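Local coordinates for protein glycerol dehydratase (Clostridium butyricum, PDB 1R9D) that binds glycerol and, as a B12-independent glycyl-radical enzyme, probably dehydrates it to 3-hydroxypropionaldehyde, at residues C249-G254 and F260-Q265; L266-H271 and W315-D320; G345-E350 and Y406-I411; V416-T421 and H692-N697. One frame throughout, in Å; residues are numbered along the deposited sequence.

Interaction 1: residues C249-G254 and F260-Q265; sequences CSKVSG and FYEACQ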
loop_
_atom_site.group_PDB
_atom_site.type_symbol
_atom_site.label_atom_id
_atom_site.label_comp_id
_atom_site.label_asym_id
_atom_site.label_seq_id
_atom_site.Cartn_x
_atom_site.Cartn_y
_atom_site.Cartn_z
ATOM N N CYS A 249 -38.634 -0.481 9.316
ATOM C CA CYS A 249 -37.408 0.046 8.727
ATOM C C CYS A 249 -36.845 1.187 9.573
ATOM O O CYS A 249 -35.630 1.307 9.736
ATOM C CB CYS A 249 -37.662 0.534 7.296
ATOM S SG CYS A 249 -37.917 -0.783 6.077
ATOM N N SER A 250 -37.725 2.021 10.118
ATOM C CA SER A 250 -37.279 3.134 10.947
ATOM C C SER A 250 -36.552 2.654 12.196
ATOM O O SER A 250 -35.579 3.272 12.628
ATOM C CB SER A 250 -38.466 4.014 11.352
ATOM O OG SER A 250 -38.915 4.780 10.249
ATOM N N LYS A 251 -37.020 1.556 12.777
ATOM C CA LYS A 251 -36.383 1.023 13.972
ATOM C C LYS A 251 -35.062 0.308 13.681
ATOM O O LYS A 251 -34.030 0.642 14.267
ATOM C CB LYS A 251 -37.308 0.052 14.702
ATOM C CG LYS A 251 -36.624 -0.571 15.901
ATOM C CD LYS A 251 -37.428 -1.680 16.538
ATOM C CE LYS A 251 -36.627 -2.312 17.668
ATOM N NZ LYS A 251 -37.388 -3.375 18.376
ATOM N N VAL A 252 -35.090 -0.672 12.781
ATOM C CA VAL A 252 -33.875 -1.422 12.464
ATOM C C VAL A 252 -32.877 -0.649 11.611
ATOM O O VAL A 252 -31.865 -1.202 11.178
ATOM C CB VAL A 252 -34.198 -2.765 11.760
ATOM C CG1 VAL A 252 -35.148 -3.576 12.621
ATOM C CG2 VAL A 252 -34.789 -2.519 10.377
ATOM N N SER A 253 -33.154 0.627 11.362
ATOM C CA SER A 253 -32.234 1.434 10.575
ATOM C C SER A 253 -30.897 1.465 11.312
ATOM O O SER A 253 -29.837 1.422 10.689
ATOM C CB SER A 253 -32.779 2.857 10.388
ATOM O OG SER A 253 -33.157 3.435 11.624
ATOM N N GLY A 254 -30.956 1.511 12.639
ATOM C CA GLY A 254 -29.740 1.537 13.432
ATOM C C GLY A 254 -29.774 0.621 14.640
ATOM O O GLY A 254 -28.734 0.172 15.118
ATOM N N PHE A 260 -39.822 -10.964 15.322
ATOM C CA PHE A 260 -39.414 -11.776 14.179
ATOM C C PHE A 260 -39.426 -10.982 12.873
ATOM O O PHE A 260 -38.511 -11.104 12.060
ATOM C CB PHE A 260 -40.317 -13.010 14.046
ATOM C CG PHE A 260 -39.800 -14.039 13.074
ATOM C CD1 PHE A 260 -38.636 -14.753 13.354
ATOM C CD2 PHE A 260 -40.465 -14.285 11.879
ATOM C CE1 PHE A 260 -38.141 -15.697 12.453
ATOM C CE2 PHE A 260 -39.980 -15.230 10.967
ATOM C CZ PHE A 260 -38.815 -15.938 11.257
ATOM N N TYR A 261 -40.456 -10.163 12.670
ATOM C CA TYR A 261 -40.551 -9.366 11.450
ATOM C C TYR A 261 -39.325 -8.452 11.368
ATOM O O TYR A 261 -38.716 -8.309 10.309
ATOM C CB TYR A 261 -41.836 -8.524 11.470
ATOM C CG TYR A 261 -42.328 -8.021 10.117
ATOM C CD1 TYR A 261 -41.460 -7.858 9.037
ATOM C CD2 TYR A 261 -43.662 -7.643 9.948
ATOM C CE1 TYR A 261 -41.908 -7.329 7.827
ATOM C CE2 TYR A 261 -44.116 -7.113 8.750
ATOM C CZ TYR A 261 -43.241 -6.956 7.694
ATOM O OH TYR A 261 -43.699 -6.408 6.518
ATOM N N GLU A 262 -38.971 -7.836 12.493
ATOM C CA GLU A 262 -37.815 -6.946 12.550
ATOM C C GLU A 262 -36.527 -7.703 12.226
ATOM O O GLU A 262 -35.662 -7.188 11.521
ATOM C CB GLU A 262 -37.701 -6.302 13.935
ATOM C CG GLU A 262 -38.771 -5.249 14.215
ATOM C CD GLU A 262 -38.768 -4.767 15.655
ATOM O OE1 GLU A 262 -39.593 -3.883 15.987
ATOM O OE2 GLU A 262 -37.949 -5.273 16.458
ATOM N N ALA A 263 -36.405 -8.924 12.740
ATOM C CA ALA A 263 -35.219 -9.739 12.481
ATOM C C ALA A 263 -35.129 -10.083 10.991
ATOM O O ALA A 263 -34.055 -10.006 10.394
ATOM C CB ALA A 263 -35.262 -11.013 13.320
ATOM N N CYS A 264 -36.259 -10.448 10.388
ATOM C CA CYS A 264 -36.284 -10.787 8.963
ATOM C C CYS A 264 -35.905 -9.606 8.076
ATOM O O CYS A 264 -35.165 -9.756 7.101
ATOM C CB CYS A 264 -37.675 -11.295 8.549
ATOM S SG CYS A 264 -38.089 -12.952 9.143
ATOM N N GLN A 265 -36.419 -8.423 8.403
ATOM C CA GLN A 265 -36.119 -7.242 7.603
ATOM C C GLN A 265 -34.673 -6.785 7.768
ATOM O O GLN A 265 -34.029 -6.410 6.794
ATOM C CB GLN A 265 -37.064 -6.092 7.960
ATOM C CG GLN A 265 -36.803 -4.833 7.139
ATOM C CD GLN A 265 -37.056 -5.035 5.656
ATOM O OE1 GLN A 265 -38.205 -5.085 5.207
ATOM N NE2 GLN A 265 -35.984 -5.156 4.885
#
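In Lys251, a chi1 of 177° points CG away from the backbone N and the chain stays extended to its end, while Glu262 sets CG anti to its own carbonyl carbon (chi1 -72°) and reaches out straight as well; the two long chains meet at about a right angle. They join the facing sides of a helical hairpin in the pyruvate formate lyase-like fold, in which helix 236-252 turns back through a short loop into helix 260-277. The pairing of Cys249 with Gln265 and of Val252 with Glu262 runs antiparallel.

On the more exposed side of the hairpin, Lys251 NZ forms a salt bridge with Glu262 OE2 at 2.8 Å. The ammonium comes in on the syn side of the carboxylate, 28° out of its plane, and CD of the lysine comes within 3.1 Å of OE1 of Glu262. The same OE2 accepts from the backbone N atoms of Lys258 and Ser259, so three donors fix this carboxylate and tie it to the connecting loop; their combined pull probably favours its ionised form.

Deeper in, the contact is mostly between hydrocarbon groups. Val252 CG1 rests 4.0 Å from Glu262 CB, with the backbone O of Glu262 a further neighbour at 3.8 Å, while CG2 turns toward the aliphatic part of Gln265. Gln265 NE2 bonds to Val73 O, while its CG faces the first helix. There the buried thiol of Cys249 closes the row, with SG 4.3 Å from Gln265 CG.

Interaction 2: residues L266-H271 and W315-D320; sequences LFWFIH and WIKLND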
loop_
_atom_site.group_PDB
_atom_site.type_symbol
_atom_site.label_atom_id
_atom_site.label_comp_id
_atom_site.label_asym_id
_atom_site.label_seq_id
_atom_site.Cartn_x
_atom_site.Cartn_y
_atom_site.Cartn_z
ATOM N N LEU A 266 -34.164 -6.815 8.995
ATOM C CA LEU A 266 -32.788 -6.396 9.242
ATOM C C LEU A 266 -31.824 -7.389 8.589
ATOM O O LEU A 266 -30.783 -7.002 8.046
ATOM C CB LEU A 266 -32.524 -6.292 10.750
ATOM C CG LEU A 266 -31.117 -5.848 11.180
ATOM C CD1 LEU A 266 -30.687 -4.612 10.406
ATOM C CD2 LEU A 266 -31.116 -5.575 12.674
ATOM N N PHE A 267 -32.179 -8.670 8.634
ATOM C CA PHE A 267 -31.352 -9.696 8.008
ATOM C C PHE A 267 -31.170 -9.344 6.535
ATOM O O PHE A 267 -30.051 -9.318 6.028
ATOM C CB PHE A 267 -32.016 -11.072 8.100
ATOM C CG PHE A 267 -31.449 -12.075 7.138
ATOM C CD1 PHE A 267 -30.238 -12.709 7.403
ATOM C CD2 PHE A 267 -32.096 -12.341 5.933
ATOM C CE1 PHE A 267 -29.680 -13.588 6.478
ATOM C CE2 PHE A 267 -31.548 -13.216 5.005
ATOM C CZ PHE A 267 -30.332 -13.841 5.281
ATOM N N TRP A 268 -32.275 -9.075 5.845
ATOM C CA TRP A 268 -32.192 -8.754 4.429
ATOM C C TRP A 268 -31.380 -7.497 4.135
ATOM O O TRP A 268 -30.651 -7.460 3.149
ATOM C CB TRP A 268 -33.588 -8.634 3.798
ATOM C CG TRP A 268 -33.498 -8.352 2.333
ATOM C CD1 TRP A 268 -33.828 -7.187 1.696
ATOM C CD2 TRP A 268 -32.928 -9.207 1.335
ATOM N NE1 TRP A 268 -33.490 -7.262 0.368
ATOM C CE2 TRP A 268 -32.935 -8.491 0.118
ATOM C CE3 TRP A 268 -32.405 -10.510 1.352
ATOM C CZ2 TRP A 268 -32.437 -9.032 -1.076
ATOM C CZ3 TRP A 268 -31.910 -11.048 0.164
ATOM C CH2 TRP A 268 -31.930 -10.309 -1.031
ATOM N N PHE A 269 -31.494 -6.467 4.970
ATOM C CA PHE A 269 -30.717 -5.253 4.726
ATOM C C PHE A 269 -29.224 -5.549 4.859
ATOM O O PHE A 269 -28.417 -5.053 4.081
ATOM C CB PHE A 269 -31.114 -4.128 5.690
ATOM C CG PHE A 269 -32.327 -3.351 5.247
ATOM C CD1 PHE A 269 -32.394 -2.814 3.962
ATOM C CD2 PHE A 269 -33.394 -3.149 6.115
ATOM C CE1 PHE A 269 -33.512 -2.083 3.546
ATOM C CE2 PHE A 269 -34.516 -2.421 5.709
ATOM C CZ PHE A 269 -34.574 -1.888 4.423
ATOM N N ILE A 270 -28.855 -6.352 5.850
ATOM C CA ILE A 270 -27.446 -6.708 6.019
ATOM C C ILE A 270 -26.978 -7.415 4.745
ATOM O O ILE A 270 -25.978 -7.034 4.130
ATOM C CB ILE A 270 -27.243 -7.676 7.206
ATOM C CG1 ILE A 270 -27.574 -6.978 8.523
ATOM C CG2 ILE A 270 -25.808 -8.183 7.222
ATOM C CD1 ILE A 270 -27.672 -7.924 9.698
ATOM N N HIS A 271 -27.721 -8.445 4.354
ATOM C CA HIS A 271 -27.394 -9.231 3.166
ATOM C C HIS A 271 -27.361 -8.375 1.905
ATOM O O HIS A 271 -26.427 -8.451 1.107
ATOM C CB HIS A 271 -28.413 -10.363 2.995
ATOM C CG HIS A 271 -27.995 -11.410 2.009
ATOM N ND1 HIS A 271 -27.125 -12.432 2.332
ATOM C CD2 HIS A 271 -28.310 -11.582 0.703
ATOM C CE1 HIS A 271 -26.925 -13.189 1.267
ATOM N NE2 HIS A 271 -27.633 -12.695 0.266
ATOM N N TRP A 315 -37.010 -15.841 0.964
ATOM C CA TRP A 315 -36.607 -16.779 -0.077
ATOM C C TRP A 315 -36.713 -16.080 -1.432
ATOM O O TRP A 315 -35.794 -16.137 -2.251
ATOM C CB TRP A 315 -37.505 -18.021 -0.066
ATOM C CG TRP A 315 -36.861 -19.275 0.485
ATOM C CD1 TRP A 315 -36.803 -20.497 -0.126
ATOM C CD2 TRP A 315 -36.221 -19.435 1.761
ATOM N NE1 TRP A 315 -36.170 -21.407 0.690
ATOM C CE2 TRP A 315 -35.802 -20.784 1.852
ATOM C CE3 TRP A 315 -35.961 -18.573 2.836
ATOM C CZ2 TRP A 315 -35.136 -21.291 2.976
ATOM C CZ3 TRP A 315 -35.296 -19.077 3.958
ATOM C CH2 TRP A 315 -34.893 -20.426 4.015
ATOM N N ILE A 316 -37.834 -15.402 -1.669
ATOM C CA ILE A 316 -38.013 -14.708 -2.934
ATOM C C ILE A 316 -36.980 -13.593 -3.139
ATOM O O ILE A 316 -36.449 -13.435 -4.239
ATOM C CB ILE A 316 -39.450 -14.135 -3.051
ATOM C CG1 ILE A 316 -40.452 -15.297 -3.091
ATOM C CG2 ILE A 316 -39.571 -13.280 -4.301
ATOM C CD1 ILE A 316 -41.910 -14.879 -3.133
ATOM N N LYS A 317 -36.689 -12.830 -2.088
ATOM C CA LYS A 317 -35.708 -11.747 -2.189
ATOM C C LYS A 317 -34.332 -12.289 -2.585
ATOM O O LYS A 317 -33.607 -11.663 -3.354
ATOM C CB LYS A 317 -35.590 -10.987 -0.860
ATOM C CG LYS A 317 -36.847 -10.215 -0.449
ATOM C CD LYS A 317 -37.286 -9.233 -1.526
ATOM C CE LYS A 317 -36.216 -8.207 -1.844
ATOM N NZ LYS A 317 -36.612 -7.322 -2.990
ATOM N N LEU A 318 -33.974 -13.457 -2.060
ATOM C CA LEU A 318 -32.679 -14.053 -2.386
ATOM C C LEU A 318 -32.577 -14.396 -3.876
ATOM O O LEU A 318 -31.489 -14.634 -4.394
ATOM C CB LEU A 318 -32.450 -15.305 -1.527
ATOM C CG LEU A 318 -32.168 -15.049 -0.040
ATOM C CD1 LEU A 318 -32.472 -16.292 0.767
ATOM C CD2 LEU A 318 -30.720 -14.612 0.140
ATOM N N ASN A 319 -33.716 -14.417 -4.565
ATOM C CA ASN A 319 -33.746 -14.715 -5.996
ATOM C C ASN A 319 -33.755 -13.423 -6.815
ATOM O O ASN A 319 -33.697 -13.449 -8.045
ATOM C CB ASN A 319 -34.992 -15.540 -6.335
ATOM C CG ASN A 319 -34.846 -17.004 -5.964
ATOM O OD1 ASN A 319 -34.261 -17.786 -6.710
ATOM N ND2 ASN A 319 -35.367 -17.375 -4.806
ATOM N N ASP A 320 -33.813 -12.293 -6.123
ATOM C CA ASP A 320 -33.856 -10.998 -6.795
ATOM C C ASP A 320 -32.472 -10.523 -7.230
ATOM O O ASP A 320 -32.336 -9.767 -8.192
ATOM C CB ASP A 320 -34.483 -9.956 -5.870
ATOM C CG ASP A 320 -34.987 -8.744 -6.623
ATOM O OD1 ASP A 320 -35.144 -7.670 -5.995
ATOM O OD2 ASP A 320 -35.234 -8.872 -7.841
#
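The backbones approach at Trp268 and Lys317, whose CA atoms are 8.1 Å apart, with the Trp268 indole reaching across to the lysine. This is helix-to-helix packing in the pyruvate formate lyase-like fold: the middle of helix 260-277 meets the C-terminal end of helix 304-317, and a CH-pi contact holds the centre.

Lys317 CB sits over one face of the Trp268 six-membered ring, 3.5 Å from its centroid and only 4° off the ring normal. Bends at chi2 and chi3 curl the lysine chain back along the indole, bringing CE to 3.6 Å from Trp268 NE1. The far rim of the ring is pressed against the helix end, Trp268 CH2 lying 3.2 Å from the backbone O of Lys317. Leu318 CD2 comes up at the edge, in the plane of the indole, 3.8 Å from CZ3 of Trp268.

Polar ends in this buried region are satisfied by surrounding residues. Trp268 NE1 donates to Gly74 O, and Lys317 NZ forms a salt bridge with Glu70 besides a long, weak one with Asp320 OD1. Gln340 joins the two segments, its OE1 bonded to NE2 of His271 and its NE2 to the backbone O of Leu318.

His271 lies three residues, nearly one turn, beyond the tryptophan and crosses Leu318 at about a right angle; its NE2 is 3.6 Å from the same CD2 methyl that borders the indole.

Interaction 3: residues G345-E350 and Y406-I411; sequences GGQNSE and YNDEVI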
loop_
_atom_site.group_PDB
_atom_site.type_symbol
_atom_site.label_atom_id
_atom_site.label_comp_id
_atom_site.label_asym_id
_atom_site.label_seq_id
_atom_site.Cartn_x
_atom_site.Cartn_y
_atom_site.Cartn_z
ATOM N N GLY A 345 -30.206 -27.443 10.593
ATOM C CA GLY A 345 -29.944 -28.682 11.304
ATOM C C GLY A 345 -28.502 -28.776 11.763
ATOM O O GLY A 345 -27.742 -27.812 11.649
ATOM N N GLY A 346 -28.117 -29.944 12.269
ATOM C CA GLY A 346 -26.756 -30.128 12.735
ATOM C C GLY A 346 -26.668 -30.084 14.249
ATOM O O GLY A 346 -27.678 -30.185 14.936
ATOM N N GLN A 347 -25.459 -29.935 14.775
ATOM C CA GLN A 347 -25.269 -29.887 16.218
ATOM C C GLN A 347 -24.773 -28.518 16.654
ATOM O O GLN A 347 -24.399 -27.693 15.815
ATOM C CB GLN A 347 -24.279 -30.982 16.650
ATOM C CG GLN A 347 -22.940 -30.951 15.930
ATOM C CD GLN A 347 -22.117 -32.217 16.149
ATOM O OE1 GLN A 347 -21.651 -32.487 17.257
ATOM N NE2 GLN A 347 -21.940 -32.999 15.089
ATOM N N ASN A 348 -24.796 -28.261 17.960
ATOM C CA ASN A 348 -24.311 -26.984 18.475
ATOM C C ASN A 348 -22.886 -27.159 18.992
ATOM O O ASN A 348 -22.294 -28.231 18.835
ATOM C CB ASN A 348 -25.216 -26.437 19.590
ATOM C CG ASN A 348 -25.323 -27.371 20.784
ATOM O OD1 ASN A 348 -24.400 -28.122 21.090
ATOM N ND2 ASN A 348 -26.457 -27.308 21.481
ATOM N N SER A 349 -22.344 -26.116 19.613
ATOM C CA SER A 349 -20.975 -26.155 20.119
ATOM C C SER A 349 -20.675 -27.222 21.164
ATOM O O SER A 349 -19.527 -27.654 21.296
ATOM C CB SER A 349 -20.579 -24.781 20.658
ATOM O OG SER A 349 -20.333 -23.891 19.578
ATOM N N GLU A 350 -21.686 -27.655 21.909
ATOM C CA GLU A 350 -21.448 -28.678 22.918
ATOM C C GLU A 350 -21.740 -30.086 22.401
ATOM O O GLU A 350 -21.765 -31.049 23.167
ATOM C CB GLU A 350 -22.256 -28.371 24.186
ATOM C CG GLU A 350 -23.753 -28.265 23.996
ATOM C CD GLU A 350 -24.416 -27.457 25.103
ATOM O OE1 GLU A 350 -24.066 -27.669 26.289
ATOM O OE2 GLU A 350 -25.289 -26.615 24.790
ATOM N N TYR A 406 -24.841 -32.560 3.957
ATOM C CA TYR A 406 -23.451 -32.440 4.404
ATOM C C TYR A 406 -23.179 -33.273 5.640
ATOM O O TYR A 406 -23.987 -33.306 6.569
ATOM C CB TYR A 406 -23.107 -30.972 4.667
ATOM C CG TYR A 406 -23.226 -30.140 3.420
ATOM C CD1 TYR A 406 -24.449 -29.581 3.047
ATOM C CD2 TYR A 406 -22.136 -29.969 2.576
ATOM C CE1 TYR A 406 -24.579 -28.876 1.856
ATOM C CE2 TYR A 406 -22.253 -29.263 1.382
ATOM C CZ TYR A 406 -23.481 -28.723 1.031
ATOM O OH TYR A 406 -23.605 -28.038 -0.153
ATOM N N ASN A 407 -22.014 -33.918 5.654
ATOM C CA ASN A 407 -21.621 -34.821 6.733
ATOM C C ASN A 407 -20.778 -34.225 7.863
ATOM O O ASN A 407 -19.586 -34.009 7.706
ATOM C CB ASN A 407 -20.885 -36.013 6.104
ATOM C CG ASN A 407 -20.606 -37.124 7.090
ATOM O OD1 ASN A 407 -21.151 -37.143 8.191
ATOM N ND2 ASN A 407 -19.767 -38.075 6.684
ATOM N N ASP A 408 -21.416 -33.968 9.002
ATOM C CA ASP A 408 -20.746 -33.425 10.187
ATOM C C ASP A 408 -19.570 -34.301 10.616
ATOM O O ASP A 408 -18.531 -33.803 11.051
ATOM C CB ASP A 408 -21.713 -33.393 11.368
ATOM C CG ASP A 408 -22.590 -32.155 11.399
ATOM O OD1 ASP A 408 -22.766 -31.493 10.356
ATOM O OD2 ASP A 408 -23.117 -31.864 12.497
ATOM N N GLU A 409 -19.760 -35.612 10.507
ATOM C CA GLU A 409 -18.751 -36.576 10.943
ATOM C C GLU A 409 -17.405 -36.468 10.236
ATOM O O GLU A 409 -16.377 -36.843 10.797
ATOM C CB GLU A 409 -19.316 -37.995 10.821
ATOM C CG GLU A 409 -20.638 -38.219 11.583
ATOM C CD GLU A 409 -20.513 -38.046 13.092
ATOM O OE1 GLU A 409 -19.481 -38.471 13.659
ATOM O OE2 GLU A 409 -21.457 -37.507 13.721
ATOM N N VAL A 410 -17.404 -35.964 9.005
ATOM C CA VAL A 410 -16.162 -35.777 8.257
ATOM C C VAL A 410 -15.732 -34.310 8.322
ATOM O O VAL A 410 -14.569 -33.991 8.570
ATOM C CB VAL A 410 -16.324 -36.158 6.756
ATOM C CG1 VAL A 410 -15.118 -35.670 5.952
ATOM C CG2 VAL A 410 -16.458 -37.659 6.611
ATOM N N ILE A 411 -16.690 -33.415 8.117
ATOM C CA ILE A 411 -16.399 -31.987 8.102
ATOM C C ILE A 411 -15.812 -31.402 9.383
ATOM O O ILE A 411 -14.850 -30.638 9.325
ATOM C CB ILE A 411 -17.657 -31.191 7.687
ATOM C CG1 ILE A 411 -18.011 -31.546 6.240
ATOM C CG2 ILE A 411 -17.408 -29.690 7.833
ATOM C CD1 ILE A 411 -19.328 -30.958 5.759
HETATM O O HOH W 1 -20.252 -35.455 15.300
#
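Direct hydrogen bonding between the segments comes down to one side-chain pair, Gln347 and Asp408. Gln347 NE2 donates to Asp408 OD2 at 3.1 Å with an almost straight N-H...O angle of 170°. The acceptor lies in the amide plane of the glutamine, whereas the donor meets OD2 on the anti side of the carboxylate and slightly out of its plane. Gln347 gets there with CG between its backbone N and carbonyl carbon (chi1 55°) and an extended chain, which slides past Asp408 in the opposite direction. A further hydrogen bond joins Asp408 OD1 to Tyr428 OH.

A water-mediated link runs beside the direct bond. The water accepts from Gln347 NE2 at 3.0 Å and donates to Glu409 OE2 at 2.9 Å, so one amide nitrogen serves Asp408 directly and Glu409 through the water.

Charge pairing adds to the hold on Asp408: Arg379 forms a salt bridge with OD2, and with Gln347 and Tyr428 it fixes the rotation of the carboxylate.

Van der Waals contact is slight. Gln347 CG lies 3.6 Å from Asp408 OD2, and Gly346 CA passes 4.0 Å from the same OD2.

Asp408 opens helix 408-417, just after Asn407, whose OD1 accepts a weak capping bond from Glu409 N. The loop leaving strand 341-344 thus meets the strand-to-helix turn after strand 404-407, reaching past the end of strand 375-380, which lies between these two parallel strands and supplies Arg379.

Interaction 4: residues V416-T421 and H692-N697; sequences VSRGLT and HFIASN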
loop_
_atom_site.group_PDB
_atom_site.type_symbol
_atom_site.label_atom_id
_atom_site.label_comp_id
_atom_site.label_asym_id
_atom_site.label_seq_id
_atom_site.Cartn_x
_atom_site.Cartn_y
_atom_site.Cartn_z
ATOM N N VAL A 416 -11.073 -29.045 12.210
ATOM C CA VAL A 416 -10.185 -28.951 13.366
ATOM C C VAL A 416 -8.756 -29.202 12.903
ATOM O O VAL A 416 -7.806 -28.612 13.421
ATOM C CB VAL A 416 -10.548 -29.979 14.463
ATOM C CG1 VAL A 416 -9.544 -29.885 15.605
ATOM C CG2 VAL A 416 -11.952 -29.715 14.985
ATOM N N SER A 417 -8.617 -30.083 11.918
ATOM C CA SER A 417 -7.314 -30.413 11.361
ATOM C C SER A 417 -6.694 -29.169 10.717
ATOM O O SER A 417 -5.474 -29.015 10.687
ATOM C CB SER A 417 -7.465 -31.525 10.316
ATOM O OG SER A 417 -6.218 -31.845 9.725
ATOM N N ARG A 418 -7.545 -28.277 10.213
ATOM C CA ARG A 418 -7.085 -27.051 9.571
ATOM C C ARG A 418 -6.873 -25.876 10.536
ATOM O O ARG A 418 -6.561 -24.765 10.105
ATOM C CB ARG A 418 -8.068 -26.634 8.471
ATOM C CG ARG A 418 -8.093 -27.562 7.262
ATOM C CD ARG A 418 -6.839 -27.416 6.401
ATOM N NE ARG A 418 -6.857 -28.323 5.250
ATOM C CZ ARG A 418 -5.926 -28.352 4.302
ATOM N NH1 ARG A 418 -4.886 -27.523 4.358
ATOM N NH2 ARG A 418 -6.038 -29.209 3.287
ATOM N N GLY A 419 -7.053 -26.105 11.832
ATOM C CA GLY A 419 -6.827 -25.028 12.784
ATOM C C GLY A 419 -8.000 -24.474 13.576
ATOM O O GLY A 419 -7.794 -23.682 14.501
ATOM N N LEU A 420 -9.226 -24.856 13.231
ATOM C CA LEU A 420 -10.385 -24.366 13.971
ATOM C C LEU A 420 -10.491 -25.080 15.311
ATOM O O LEU A 420 -10.055 -26.221 15.447
ATOM C CB LEU A 420 -11.682 -24.604 13.189
ATOM C CG LEU A 420 -12.039 -23.597 12.090
ATOM C CD1 LEU A 420 -11.057 -23.716 10.944
ATOM C CD2 LEU A 420 -13.468 -23.848 11.608
ATOM N N THR A 421 -11.054 -24.404 16.306
ATOM C CA THR A 421 -11.247 -25.039 17.607
ATOM C C THR A 421 -12.396 -26.013 17.390
ATOM O O THR A 421 -13.115 -25.898 16.398
ATOM C CB THR A 421 -11.684 -24.026 18.676
ATOM O OG1 THR A 421 -12.923 -23.427 18.280
ATOM C CG2 THR A 421 -10.635 -22.948 18.850
ATOM N N HIS A 692 -11.668 -37.478 1.582
ATOM C CA HIS A 692 -12.529 -36.306 1.739
ATOM C C HIS A 692 -12.088 -35.388 2.883
ATOM O O HIS A 692 -12.646 -34.303 3.063
ATOM C CB HIS A 692 -13.970 -36.758 1.974
ATOM C CG HIS A 692 -14.588 -37.447 0.797
ATOM N ND1 HIS A 692 -15.232 -36.764 -0.213
ATOM C CD2 HIS A 692 -14.661 -38.760 0.470
ATOM C CE1 HIS A 692 -15.680 -37.626 -1.109
ATOM N NE2 HIS A 692 -15.348 -38.844 -0.719
ATOM N N PHE A 693 -11.098 -35.823 3.658
ATOM C CA PHE A 693 -10.602 -35.016 4.770
ATOM C C PHE A 693 -9.601 -33.961 4.300
ATOM O O PHE A 693 -9.618 -32.827 4.774
ATOM C CB PHE A 693 -9.918 -35.901 5.831
ATOM C CG PHE A 693 -10.862 -36.787 6.599
ATOM C CD1 PHE A 693 -11.309 -37.990 6.062
ATOM C CD2 PHE A 693 -11.294 -36.423 7.874
ATOM C CE1 PHE A 693 -12.169 -38.823 6.783
ATOM C CE2 PHE A 693 -12.152 -37.245 8.605
ATOM C CZ PHE A 693 -12.591 -38.449 8.059
ATOM N N ILE A 694 -8.724 -34.340 3.375
ATOM C CA ILE A 694 -7.704 -33.418 2.878
ATOM C C ILE A 694 -8.311 -32.330 1.992
ATOM O O ILE A 694 -7.828 -31.198 1.971
ATOM C CB ILE A 694 -6.598 -34.175 2.100
ATOM C CG1 ILE A 694 -5.388 -33.259 1.901
ATOM C CG2 ILE A 694 -7.126 -34.658 0.755
ATOM C CD1 ILE A 694 -4.160 -33.965 1.345
ATOM N N ALA A 695 -9.370 -32.683 1.267
ATOM C CA ALA A 695 -10.063 -31.730 0.400
ATOM C C ALA A 695 -11.063 -30.961 1.258
ATOM O O ALA A 695 -12.272 -31.004 1.019
ATOM C CB ALA A 695 -10.792 -32.475 -0.719
ATOM N N SER A 696 -10.538 -30.248 2.251
ATOM C CA SER A 696 -11.343 -29.487 3.195
ATOM C C SER A 696 -12.076 -28.278 2.623
ATOM O O SER A 696 -12.874 -27.655 3.321
ATOM C CB SER A 696 -10.478 -29.066 4.389
ATOM O OG SER A 696 -9.241 -28.533 3.954
ATOM N N ASN A 697 -11.811 -27.934 1.370
ATOM C CA ASN A 697 -12.536 -26.827 0.771
ATOM C C ASN A 697 -13.809 -27.421 0.173
ATOM O O ASN A 697 -14.617 -26.716 -0.430
ATOM C CB ASN A 697 -11.712 -26.121 -0.302
ATOM C CG ASN A 697 -12.271 -24.750 -0.639
ATOM O OD1 ASN A 697 -12.583 -23.969 0.261
ATOM N ND2 ASN A 697 -12.394 -24.448 -1.932
HETATM O O HOH W 2 -8.249 -31.112 6.215
#
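The guanidinium of Arg418 takes the carbonyl of Ile694 at its edge: NH2 donates to the backbone O at 3.0 Å, with an N-H...O angle of 143°, and each group lies in the plane of the other. Ser696 approaches obliquely, its OG 2.7 Å from Arg418 NE in a weak, strongly bent bond of 120°. In the arginine chain chi1 (-69°) places CG and the bend at chi2 places CD, each 3.6 Å from OG of Ser696.

A water extends the contact, accepting from Arg418 NE at 3.3 Å and donating to Phe693 O at 2.6 Å. The single N-H of NE is thus shared between Ser696 OG and the water, consistent with one bent bond and one long one. Arg418 and Ser696 have further ties: Arg418 NH2 reaches Asn625 OD1, and Ser696 OG is bonded to Gln636 OE1.

Arg418 sits where helix 408-417 ends in a Schellman motif, with Gly419 adopting positive phi. The other side is an irregular loop with an inverse gamma turn centred on Ala695, ahead of strand 702-705. A side chain at a helix C-terminus thus gathers a loop carbonyl, a hydroxyl and a water, joining the pyruvate formate lyase-like region to the glycine radical region of the family.

Overall arrangement
From the N terminus, the contacts follow one another in series, none nesting in or crossing another. Interaction 1 closes the short loop between helices 236-252 and 260-277. Interaction 2 leaves from the same second helix and spans 43 residues to reach the end of helix 304-317; the two touch where Cys249 SG packs on Phe269. Interaction 3 closes the excursion from strand 341-344 to strand 404-407, and interaction 4 starts further along helix 408-417, making the longest closure, 270 residues, into the glycine radical region. These last two touch through Val410 with His692 and Phe693. The pairs remain separate, interactions 2 and 3 lying about 11 Å apart at their nearest atoms.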